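Local coordinates for chromosomal replication initiator protein DnaA (Aquifex aeolicus, PDB 1L8Q) that probably binds the chromosomal replication origin in its ATP-bound form to start assembly of the replication initiation complex once per cell cycle, at residues V234-N239 with K317-K322. Sequence-based numbering, arbitrary orientation.
Sequences VEFVAN and KQAFDK
Within segment 234-239, Phe236 makes the contacts, reaching from helix 216-241 to the flank of helix 308-323, where it meets Gln318 and Ala319. Domain IV, the part of DnaA that probably binds double-stranded DNA, here illustrates how one aromatic ring can pack against a neighbouring helix: the CA atoms of Phe236 and Ala319, the closest across the two segments, are 7.0 Å apart. With CG anti to the backbone N (chi1 178°), the ring extends out from its own helix and leads with its far end. Phe236 CZ comes within 3.5 Å of Gln318 CB, which approaches the ring obliquely. The backbone N of Ala319 lies over one face, 4.0 Å from Phe236 CZ and displaced toward the rim, while the methyl group Ala319 CB packs more loosely at 4.3 Å from Phe236 CD2. Gln318 meets the ring through CB, while the bend at chi2 (-58°) carries its amide away from helix 216-241. One turn further along helix 308-323, Lys322 NZ donates to Gln318 OE1 at 3.2 Å, tilted 30° from the carbonyl plane. On helix 216-241, neighbouring Val237 packs instead against Ala260, Ile263, Ala264 and Leu267 of helix 258-272. No hydrogen bond links the two segments, so their small shared interface of 132 Å² rests on van der Waals and hydrophobic contact, with the amide oxygen of Gln318 held by Lys322 of its own helix.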
loop_
_atom_site.group_PDB
_atom_site.type_symbol
_atom_site.label_atom_id
_atom_site.label_comp_id
_atom_site.label_asym_id
_atom_site.label_seq_id
_atom_site.Cartn_x
_atom_site.Cartn_y
_atom_site.Cartn_z
ATOM N N VAL A 234 9.123 -28.392 0.223
ATOM C CA VAL A 234 8.384 -29.103 -0.796
ATOM C C VAL A 234 8.784 -30.572 -0.784
ATOM O O VAL A 234 7.924 -31.450 -0.793
ATOM C CB VAL A 234 8.578 -28.486 -2.189
ATOM C CG1 VAL A 234 7.954 -29.383 -3.263
ATOM C CG2 VAL A 234 7.956 -27.097 -2.236
ATOM N N GLU A 235 10.088 -30.839 -0.740
ATOM C CA GLU A 235 10.574 -32.210 -0.620
ATOM C C GLU A 235 9.904 -32.868 0.581
ATOM O O GLU A 235 9.532 -34.036 0.536
ATOM C CB GLU A 235 12.086 -32.245 -0.391
ATOM C CG GLU A 235 12.944 -31.910 -1.593
ATOM C CD GLU A 235 14.427 -31.818 -1.243
ATOM O OE1 GLU A 235 14.768 -31.794 -0.031
ATOM O OE2 GLU A 235 15.254 -31.770 -2.181
ATOM N N PHE A 236 9.767 -32.108 1.663
ATOM C CA PHE A 236 9.199 -32.646 2.891
ATOM C C PHE A 236 7.750 -33.065 2.717
ATOM O O PHE A 236 7.406 -34.221 2.940
ATOM C CB PHE A 236 9.326 -31.646 4.029
ATOM C CG PHE A 236 8.729 -32.122 5.299
ATOM C CD1 PHE A 236 9.350 -33.109 6.037
ATOM C CD2 PHE A 236 7.534 -31.594 5.756
ATOM C CE1 PHE A 236 8.796 -33.562 7.205
ATOM C CE2 PHE A 236 6.978 -32.038 6.925
ATOM C CZ PHE A 236 7.607 -33.031 7.652
ATOM N N VAL A 237 6.900 -32.122 2.327
ATOM C CA VAL A 237 5.488 -32.414 2.124
ATOM C C VAL A 237 5.334 -33.642 1.243
ATOM O O VAL A 237 4.445 -34.471 1.460
ATOM C CB VAL A 237 4.753 -31.223 1.509
ATOM C CG1 VAL A 237 3.467 -31.672 0.833
ATOM C CG2 VAL A 237 4.482 -30.158 2.577
ATOM N N ALA A 238 6.227 -33.772 0.270
ATOM C CA ALA A 238 6.228 -34.926 -0.620
ATOM C C ALA A 238 6.378 -36.223 0.160
ATOM O O ALA A 238 5.402 -36.928 0.401
ATOM C CB ALA A 238 7.343 -34.800 -1.648
ATOM N N ASN A 239 7.610 -36.523 0.557
ATOM C CA ASN A 239 7.924 -37.754 1.280
ATOM C C ASN A 239 6.886 -38.154 2.331
ATOM O O ASN A 239 6.793 -39.327 2.691
ATOM C CB ASN A 239 9.314 -37.662 1.914
ATOM C CG ASN A 239 10.374 -37.226 0.923
ATOM O OD1 ASN A 239 10.400 -37.684 -0.222
ATOM N ND2 ASN A 239 11.253 -36.326 1.354
ATOM N N LYS A 317 6.327 -28.607 12.931
ATOM C CA LYS A 317 7.429 -28.902 13.839
ATOM C C LYS A 317 8.525 -29.726 13.167
ATOM O O LYS A 317 9.712 -29.448 13.317
ATOM C CB LYS A 317 6.907 -29.591 15.104
ATOM C CG LYS A 317 6.026 -28.680 15.974
ATOM C CD LYS A 317 5.158 -29.472 16.948
ATOM C CE LYS A 317 4.289 -28.540 17.804
ATOM N NZ LYS A 317 3.621 -27.474 16.982
ATOM N N GLN A 318 8.126 -30.734 12.411
ATOM C CA GLN A 318 9.099 -31.539 11.698
ATOM C C GLN A 318 9.866 -30.684 10.685
ATOM O O GLN A 318 11.099 -30.655 10.694
ATOM C CB GLN A 318 8.421 -32.727 11.025
ATOM C CG GLN A 318 7.854 -33.734 12.011
ATOM C CD GLN A 318 8.913 -34.304 12.959
ATOM O OE1 GLN A 318 9.924 -34.856 12.515
ATOM N NE2 GLN A 318 8.668 -34.191 14.261
ATOM N N ALA A 319 9.132 -29.977 9.829
ATOM C CA ALA A 319 9.747 -29.062 8.875
ATOM C C ALA A 319 10.781 -28.164 9.559
ATOM O O ALA A 319 11.885 -27.987 9.051
ATOM C CB ALA A 319 8.693 -28.218 8.192
ATOM N N PHE A 320 10.432 -27.608 10.713
ATOM C CA PHE A 320 11.365 -26.746 11.433
ATOM C C PHE A 320 12.674 -27.463 11.786
ATOM O O PHE A 320 13.763 -27.005 11.438
ATOM C CB PHE A 320 10.720 -26.191 12.694
ATOM C CG PHE A 320 11.653 -25.401 13.550
ATOM C CD1 PHE A 320 11.870 -24.068 13.303
ATOM C CD2 PHE A 320 12.306 -25.992 14.610
ATOM C CE1 PHE A 320 12.707 -23.334 14.102
ATOM C CE2 PHE A 320 13.151 -25.270 15.402
ATOM C CZ PHE A 320 13.351 -23.936 15.150
ATOM N N ASP A 321 12.555 -28.585 12.478
ATOM C CA ASP A 321 13.714 -29.361 12.898
ATOM C C ASP A 321 14.564 -29.848 11.723
ATOM O O ASP A 321 15.779 -30.010 11.852
ATOM C CB ASP A 321 13.268 -30.577 13.719
ATOM C CG ASP A 321 12.753 -30.205 15.098
ATOM O OD1 ASP A 321 12.891 -29.031 15.506
ATOM O OD2 ASP A 321 12.200 -31.034 15.850
ATOM N N LYS A 322 13.924 -30.088 10.582
ATOM C CA LYS A 322 14.631 -30.643 9.431
ATOM C C LYS A 322 15.166 -29.591 8.473
ATOM O O LYS A 322 16.157 -29.823 7.790
ATOM C CB LYS A 322 13.732 -31.615 8.661
ATOM C CG LYS A 322 13.062 -32.682 9.528
ATOM C CD LYS A 322 13.933 -33.914 9.675
ATOM C CE LYS A 322 13.187 -35.032 10.398
ATOM N NZ LYS A 322 13.023 -34.737 11.844
#